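Local structure of oxidoreductase (Neisseria gonorrhoeae, 5UFA) at residues A[115-120]-A[228-233]; A[156-161]-A[191-196]. The protein probably catalyses electron transfer between NADP(H) and ferredoxin or flavodoxin through a bound FAD. All coordinates share one frame; numbering follows the deposited sequence.

Contact 1 (A[115-120]-A[228-233]); sequences ERFPDG and RFMICG
Arg228 NH2 is held by two acceptors: Asp119 OD1, 3.1 Å away in the one salt bridge between the loop 115-120 and the strand segment 228-233, and Glu225 O. The N-H points nearly straight at OD1, with an angle of 165°. The site lies in the Rossmann-like nucleotide-binding domain of the reductase, where strand 227-233 belongs to the parallel sheet and runs beside strand 122-128. Loop 115-120 leads into that neighbouring strand.

The two charged groups are not coplanar. OD1 sits in the guanidinium plane, but NH2 meets it from above the carboxylate plane, and the planes are turned 72° apart. NH1 reaches Pro224 O weakly. A water accepts from Arg228 NE at 2.7 Å and gives a weak bond to Asp119 OD1. Several partners therefore fix the rotation of the guanidinium. Gly120 CA lies over one of its faces, 3.9 Å from Arg228 CZ.

The aliphatic part of the same arginine packs on Phe117. Its chain bends at chi2 (-64°), which keeps CD close to the phenyl ring while the guanidinium goes on to Asp119. Arg228 CB stands over one face of the Phe117 ring in a CH-pi contact, 3.9 Å from its centroid. Phe229 O lies at the ring edge, in plane. Met262 of the adjacent strand 261-265 also touches Phe117. Met230 adds a Met-aromatic contact from an oblique direction, its SD 3.8 Å from Phe117 CE2.

Contact 2 (A[156-161]-A[191-196]); sequences SVSFPE and TTRAAN. With NAP (NADP nicotinamide-adenine-dinucleotide phosphate), chain E.
The Phe159 ring carries Arg193 CB over one face, a CH-pi contact with CB 4.0 Å from the centroid. Ala194 CB approaches the same ring obliquely, 3.6 Å from Phe159 CD2. The Arg193 guanidinium has phosphate oxygen O1X of NADP over one face, and its plane is turned 65° from the phenyl ring. The placing of Arg193 against the nicotinamide amide is doubtful, because atoms there are too close.

These groups stand at the C-terminal edge of the parallel sheet in the Rossmann-like NAD-binding domain, where strands 150-157 and 184-191 end and NADP is bound. Val157 and Thr191 form a parallel bridge, closed on one side by Thr192 N donating to Val157 O. One residue further on, Arg193 N donates to Ser158 O at 2.9 Å.

Hydroxyls grip the 2'-phosphate and its ribose. Thr192 OG1 donates to O1X of NADP at 2.5 Å and accepts from O3B. With chi1 at 50°, OG1 turns to the ligand while Thr192 CG2 lies 3.4 Å from Ser156 OG. Ser156 OG is hydrogen-bonded to O3B of NADP at 2.7 Å. Ser158 OG lies 2.6 Å from O1X of NADP, although its one proton has another acceptor within reach. Thr191 OG1 donates to Ala194 O and accepts from Asn196 ND2.

Contacts 1 and 2 both reach the parallel sheet of the nucleotide-binding domain. Their centres are about 25 Å apart, and their nearest atoms are about 8 Å apart without touching. Both segments of contact 2 fall in the part of the chain between the two segments of contact 1. Contact 2 binds NADP directly, and the side chain of Val157 is about 10 Å from the FAD. Contact 1 is set back from both cofactors: the side chain of Phe229 is about 13 Å from NADP, and that of Met230 about 13 Å from the FAD. Strand 122-128 lies between strands 150-157 and 227-233, so it separates the two contacts within the sheet.

Contact 1 (A[115-120]-A[228-233])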
loop_
_atom_site.group_PDB
_atom_site.type_symbol
_atom_site.label_atom_id
_atom_site.label_comp_id
_atom_site.label_asym_id
_atom_site.label_seq_id
_atom_site.Cartn_x
_atom_site.Cartn_y
_atom_site.Cartn_z
ATOM N N GLU A 115 10.794 9.746 -0.665
ATOM C CA GLU A 115 12.004 10.521 -0.455
ATOM C C GLU A 115 12.439 11.254 -1.716
ATOM O O GLU A 115 13.291 12.147 -1.632
ATOM C CB GLU A 115 13.128 9.612 0.022
ATOM C CG GLU A 115 13.056 9.302 1.477
ATOM C CD GLU A 115 13.847 8.070 1.828
ATOM O OE1 GLU A 115 15.091 8.094 1.659
ATOM O OE2 GLU A 115 13.225 7.089 2.273
ATOM N N ARG A 116 11.894 10.882 -2.883
ATOM C CA ARG A 116 12.174 11.635 -4.102
ATOM C C ARG A 116 11.564 13.031 -4.053
ATOM O O ARG A 116 12.024 13.916 -4.779
ATOM C CB ARG A 116 11.663 10.886 -5.337
ATOM C CG ARG A 116 12.254 9.488 -5.569
ATOM C CD ARG A 116 11.178 8.556 -6.179
ATOM N NE ARG A 116 11.208 8.388 -7.638
ATOM C CZ ARG A 116 10.144 8.485 -8.448
ATOM N NH1 ARG A 116 8.934 8.763 -7.961
ATOM N NH2 ARG A 116 10.291 8.302 -9.761
ATOM N N PHE A 117 10.554 13.245 -3.208
ATOM C CA PHE A 117 10.001 14.583 -3.021
ATOM C C PHE A 117 11.064 15.471 -2.385
ATOM O O PHE A 117 11.618 15.110 -1.342
ATOM C CB PHE A 117 8.765 14.558 -2.118
ATOM C CG PHE A 117 7.488 14.102 -2.796
ATOM C CD1 PHE A 117 7.066 14.662 -3.991
ATOM C CD2 PHE A 117 6.697 13.129 -2.202
ATOM C CE1 PHE A 117 5.895 14.248 -4.590
ATOM C CE2 PHE A 117 5.513 12.729 -2.783
ATOM C CZ PHE A 117 5.126 13.263 -3.990
ATOM N N PRO A 118 11.390 16.616 -2.982
ATOM C CA PRO A 118 12.385 17.501 -2.351
ATOM C C PRO A 118 11.972 17.976 -0.969
ATOM O O PRO A 118 12.746 17.873 -0.005
ATOM C CB PRO A 118 12.466 18.669 -3.343
ATOM C CG PRO A 118 12.094 18.057 -4.659
ATOM C CD PRO A 118 11.039 17.047 -4.345
ATOM N N ASP A 119 10.744 18.474 -0.854
ATOM C CA ASP A 119 10.221 19.079 0.362
ATOM C C ASP A 119 8.743 18.711 0.520
ATOM O O ASP A 119 8.219 17.805 -0.138
ATOM C CB ASP A 119 10.422 20.594 0.288
ATOM C CG ASP A 119 9.958 21.173 -1.049
ATOM O OD1 ASP A 119 9.201 20.472 -1.761
ATOM O OD2 ASP A 119 10.352 22.319 -1.392
ATOM N N GLY A 120 8.063 19.446 1.394
ATOM C CA GLY A 120 6.669 19.202 1.664
ATOM C C GLY A 120 6.433 19.109 3.156
ATOM O O GLY A 120 7.200 18.475 3.885
ATOM N N ARG A 228 2.061 16.664 -0.158
ATOM C CA ARG A 228 2.627 15.700 -1.094
ATOM C C ARG A 228 1.794 14.429 -1.043
ATOM O O ARG A 228 1.590 13.865 0.039
ATOM C CB ARG A 228 4.083 15.413 -0.745
ATOM C CG ARG A 228 4.948 16.659 -0.781
ATOM C CD ARG A 228 5.053 17.289 -2.179
ATOM N NE ARG A 228 5.855 18.518 -2.145
ATOM C CZ ARG A 228 5.356 19.734 -1.933
ATOM N NH1 ARG A 228 4.052 19.906 -1.766
ATOM N NH2 ARG A 228 6.165 20.785 -1.894
ATOM N N PHE A 229 1.335 13.977 -2.215
ATOM C CA PHE A 229 0.388 12.876 -2.353
ATOM C C PHE A 229 1.021 11.617 -2.933
ATOM O O PHE A 229 1.725 11.675 -3.944
ATOM C CB PHE A 229 -0.779 13.264 -3.261
ATOM C CG PHE A 229 -1.780 14.131 -2.609
ATOM C CD1 PHE A 229 -2.759 13.570 -1.799
ATOM C CD2 PHE A 229 -1.774 15.499 -2.809
ATOM C CE1 PHE A 229 -3.711 14.374 -1.171
ATOM C CE2 PHE A 229 -2.731 16.309 -2.199
ATOM C CZ PHE A 229 -3.704 15.744 -1.384
ATOM N N MET A 230 0.690 10.474 -2.329
ATOM C CA MET A 230 0.959 9.150 -2.875
ATOM C C MET A 230 -0.384 8.487 -3.143
ATOM O O MET A 230 -1.291 8.567 -2.305
ATOM C CB MET A 230 1.720 8.252 -1.897
ATOM C CG MET A 230 2.810 8.895 -1.067
ATOM S SD MET A 230 4.303 9.172 -1.995
ATOM C CE MET A 230 4.867 7.502 -2.291
ATOM N N ILE A 231 -0.510 7.800 -4.278
ATOM C CA ILE A 231 -1.751 7.115 -4.637
ATOM C C ILE A 231 -1.444 5.683 -5.031
ATOM O O ILE A 231 -0.663 5.446 -5.959
ATOM C CB ILE A 231 -2.500 7.803 -5.788
ATOM C CG1 ILE A 231 -2.461 9.337 -5.652
ATOM C CG2 ILE A 231 -3.944 7.286 -5.821
ATOM C CD1 ILE A 231 -3.091 10.075 -6.830
ATOM N N CYS A 232 -2.105 4.728 -4.378
ATOM C CA CYS A 232 -1.949 3.334 -4.780
ATOM C C CYS A 232 -3.249 2.574 -4.570
ATOM O O CYS A 232 -3.770 2.482 -3.456
ATOM C CB CYS A 232 -0.819 2.668 -4.014
ATOM S SG CYS A 232 -0.619 0.918 -4.466
ATOM N N GLY A 233 -3.745 1.972 -5.630
ATOM C CA GLY A 233 -4.926 1.153 -5.457
ATOM C C GLY A 233 -5.543 0.811 -6.785
ATOM O O GLY A 233 -4.843 0.684 -7.798
HETATM O O HOH W 1 7.951 18.035 -3.706
#

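Contact 2 (A[156-161]-A[191-196])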
loop_
_atom_site.group_PDB
_atom_site.type_symbol
_atom_site.label_atom_id
_atom_site.label_comp_id
_atom_site.label_asym_id
_atom_site.label_seq_id
_atom_site.Cartn_x
_atom_site.Cartn_y
_atom_site.Cartn_z
ATOM N N SER A 156 -9.332 3.256 1.710
ATOM C CA SER A 156 -10.719 3.076 1.281
ATOM C C SER A 156 -10.993 1.599 1.029
ATOM O O SER A 156 -10.306 0.963 0.218
ATOM C CB SER A 156 -11.030 3.882 0.020
ATOM O OG SER A 156 -12.392 3.707 -0.354
ATOM N N VAL A 157 -11.998 1.062 1.725
ATOM C CA VAL A 157 -12.513 -0.284 1.501
ATOM C C VAL A 157 -14.035 -0.209 1.532
ATOM O O VAL A 157 -14.621 0.785 1.965
ATOM C CB VAL A 157 -12.009 -1.288 2.559
ATOM C CG1 VAL A 157 -10.501 -1.402 2.526
ATOM C CG2 VAL A 157 -12.491 -0.854 3.924
ATOM N N SER A 158 -14.686 -1.290 1.103
ATOM C CA SER A 158 -16.144 -1.250 1.052
ATOM C C SER A 158 -16.775 -1.423 2.429
ATOM O O SER A 158 -17.775 -0.762 2.735
ATOM C CB SER A 158 -16.671 -2.312 0.089
ATOM O OG SER A 158 -16.380 -1.923 -1.244
ATOM N N PHE A 159 -16.236 -2.309 3.261
ATOM C CA PHE A 159 -16.856 -2.606 4.546
ATOM C C PHE A 159 -15.804 -2.635 5.641
ATOM O O PHE A 159 -14.654 -3.016 5.386
ATOM C CB PHE A 159 -17.599 -3.952 4.511
ATOM C CG PHE A 159 -18.773 -3.968 3.568
ATOM C CD1 PHE A 159 -18.613 -4.345 2.245
ATOM C CD2 PHE A 159 -20.040 -3.587 4.005
ATOM C CE1 PHE A 159 -19.697 -4.359 1.378
ATOM C CE2 PHE A 159 -21.135 -3.605 3.133
ATOM C CZ PHE A 159 -20.960 -3.989 1.819
ATOM N N PRO A 160 -16.173 -2.246 6.871
ATOM C CA PRO A 160 -15.165 -2.115 7.951
ATOM C C PRO A 160 -14.427 -3.406 8.296
ATOM O O PRO A 160 -13.317 -3.339 8.843
ATOM C CB PRO A 160 -15.992 -1.608 9.140
ATOM C CG PRO A 160 -17.414 -1.945 8.818
ATOM C CD PRO A 160 -17.526 -1.876 7.325
ATOM N N GLU A 161 -15.026 -4.578 8.049
ATOM C CA GLU A 161 -14.323 -5.845 8.263
ATOM C C GLU A 161 -13.103 -5.992 7.379
ATOM O O GLU A 161 -12.277 -6.868 7.632
ATOM C CB GLU A 161 -15.240 -7.035 8.024
ATOM C CG GLU A 161 -16.346 -7.155 9.034
ATOM C CD GLU A 161 -17.546 -6.325 8.661
ATOM O OE1 GLU A 161 -18.582 -6.457 9.347
ATOM O OE2 GLU A 161 -17.432 -5.502 7.716
ATOM N N THR A 191 -14.941 3.727 4.499
ATOM C CA THR A 191 -15.751 2.571 4.123
ATOM C C THR A 191 -16.866 3.056 3.204
ATOM O O THR A 191 -17.686 3.887 3.602
ATOM C CB THR A 191 -16.310 1.827 5.343
ATOM O OG1 THR A 191 -17.015 2.726 6.203
ATOM C CG2 THR A 191 -15.190 1.151 6.116
ATOM N N THR A 192 -16.884 2.544 1.975
ATOM C CA THR A 192 -17.720 3.110 0.921
ATOM C C THR A 192 -19.128 2.536 0.861
ATOM O O THR A 192 -20.006 3.174 0.261
ATOM C CB THR A 192 -17.052 2.910 -0.434
ATOM O OG1 THR A 192 -16.670 1.532 -0.571
ATOM C CG2 THR A 192 -15.799 3.775 -0.498
ATOM N N ARG A 193 -19.361 1.346 1.437
ATOM C CA ARG A 193 -20.661 0.687 1.383
ATOM C C ARG A 193 -21.279 0.393 2.738
ATOM O O ARG A 193 -22.314 -0.282 2.786
ATOM C CB ARG A 193 -20.552 -0.611 0.590
ATOM C CG ARG A 193 -20.073 -0.342 -0.778
ATOM C CD ARG A 193 -20.101 -1.537 -1.670
ATOM N NE ARG A 193 -19.979 -1.061 -3.028
ATOM C CZ ARG A 193 -19.643 -1.809 -4.058
ATOM N NH1 ARG A 193 -19.251 -3.055 -3.871
ATOM N NH2 ARG A 193 -19.589 -1.268 -5.258
ATOM N N ALA A 194 -20.671 0.842 3.831
ATOM C CA ALA A 194 -21.293 0.754 5.146
ATOM C C ALA A 194 -20.642 1.789 6.053
ATOM O O ALA A 194 -19.511 2.228 5.815
ATOM C CB ALA A 194 -21.175 -0.649 5.750
ATOM N N ALA A 195 -21.359 2.144 7.113
ATOM C CA ALA A 195 -20.858 3.105 8.080
ATOM C C ALA A 195 -19.653 2.542 8.822
ATOM O O ALA A 195 -19.518 1.331 9.012
ATOM C CB ALA A 195 -21.955 3.469 9.077
ATOM N N ASN A 196 -18.748 3.440 9.206
ATOM C CA ASN A 196 -17.674 3.132 10.125
ATOM C C ASN A 196 -17.616 4.315 11.079
ATOM O O ASN A 196 -17.789 5.472 10.656
ATOM C CB ASN A 196 -16.307 2.876 9.431
ATOM C CG ASN A 196 -15.517 4.165 9.110
ATOM O OD1 ASN A 196 -14.830 4.720 9.967
ATOM N ND2 ASN A 196 -15.578 4.605 7.849
HETATM P PA NAP E . -11.943 -2.593 -4.959
HETATM O O1A NAP E . -10.947 -1.812 -5.710
HETATM O O2A NAP E . -13.106 -3.042 -5.876
HETATM O O5B NAP E . -12.552 -1.727 -3.722
HETATM C C5B NAP E . -11.700 -1.149 -2.718
HETATM C C4B NAP E . -12.110 0.293 -2.572
HETATM O O4B NAP E . -11.846 1.026 -3.795
HETATM C C3B NAP E . -13.589 0.531 -2.261
HETATM O O3B NAP E . -13.671 1.571 -1.293
HETATM C C2B NAP E . -14.128 1.044 -3.597
HETATM O O2B NAP E . -15.335 1.833 -3.541
HETATM C C1B NAP E . -12.944 1.880 -4.044
HETATM N N9A NAP E . -12.993 2.246 -5.453
HETATM C C8A NAP E . -13.281 1.427 -6.512
HETATM N N7A NAP E . -13.283 2.032 -7.675
HETATM C C5A NAP E . -12.985 3.349 -7.358
HETATM C C6A NAP E . -12.893 4.514 -8.143
HETATM N N6A NAP E . -13.091 4.540 -9.461
HETATM N N1A NAP E . -12.631 5.679 -7.509
HETATM C C2A NAP E . -12.480 5.669 -6.181
HETATM N N3A NAP E . -12.545 4.633 -5.338
HETATM C C4A NAP E . -12.801 3.496 -5.993
HETATM O O3 NAP E . -11.209 -3.865 -4.354
HETATM P PN NAP E . -11.738 -5.032 -3.402
HETATM O O1N NAP E . -10.641 -5.520 -2.537
HETATM O O2N NAP E . -12.989 -4.567 -2.764
HETATM O O5D NAP E . -12.010 -6.153 -4.498
HETATM C C5D NAP E . -12.200 -7.539 -4.142
HETATM C C4D NAP E . -12.807 -8.282 -5.310
HETATM O O4D NAP E . -14.184 -7.873 -5.501
HETATM C C3D NAP E . -12.126 -8.063 -6.662
HETATM O O3D NAP E . -12.274 -9.225 -7.463
HETATM C C2D NAP E . -12.958 -6.940 -7.270
HETATM O O2D NAP E . -12.824 -6.846 -8.684
HETATM C C1D NAP E . -14.349 -7.358 -6.800
HETATM N N1N NAP E . -15.331 -6.191 -6.731
HETATM C C2N NAP E . -15.377 -5.566 -5.542
HETATM C C3N NAP E . -16.194 -4.466 -5.371
HETATM C C7N NAP E . -16.171 -3.704 -4.083
HETATM O O7N NAP E . -16.938 -2.766 -3.927
HETATM N N7N NAP E . -15.319 -4.095 -3.145
HETATM C C4N NAP E . -16.974 -4.043 -6.440
HETATM C C5N NAP E . -16.906 -4.708 -7.651
HETATM C C6N NAP E . -16.073 -5.790 -7.781
HETATM P P2B NAP E . -16.775 1.114 -3.771
HETATM O O1X NAP E . -16.993 0.154 -2.642
HETATM O O2X NAP E . -17.765 2.284 -3.850
HETATM O O3X NAP E . -16.748 0.376 -5.116
#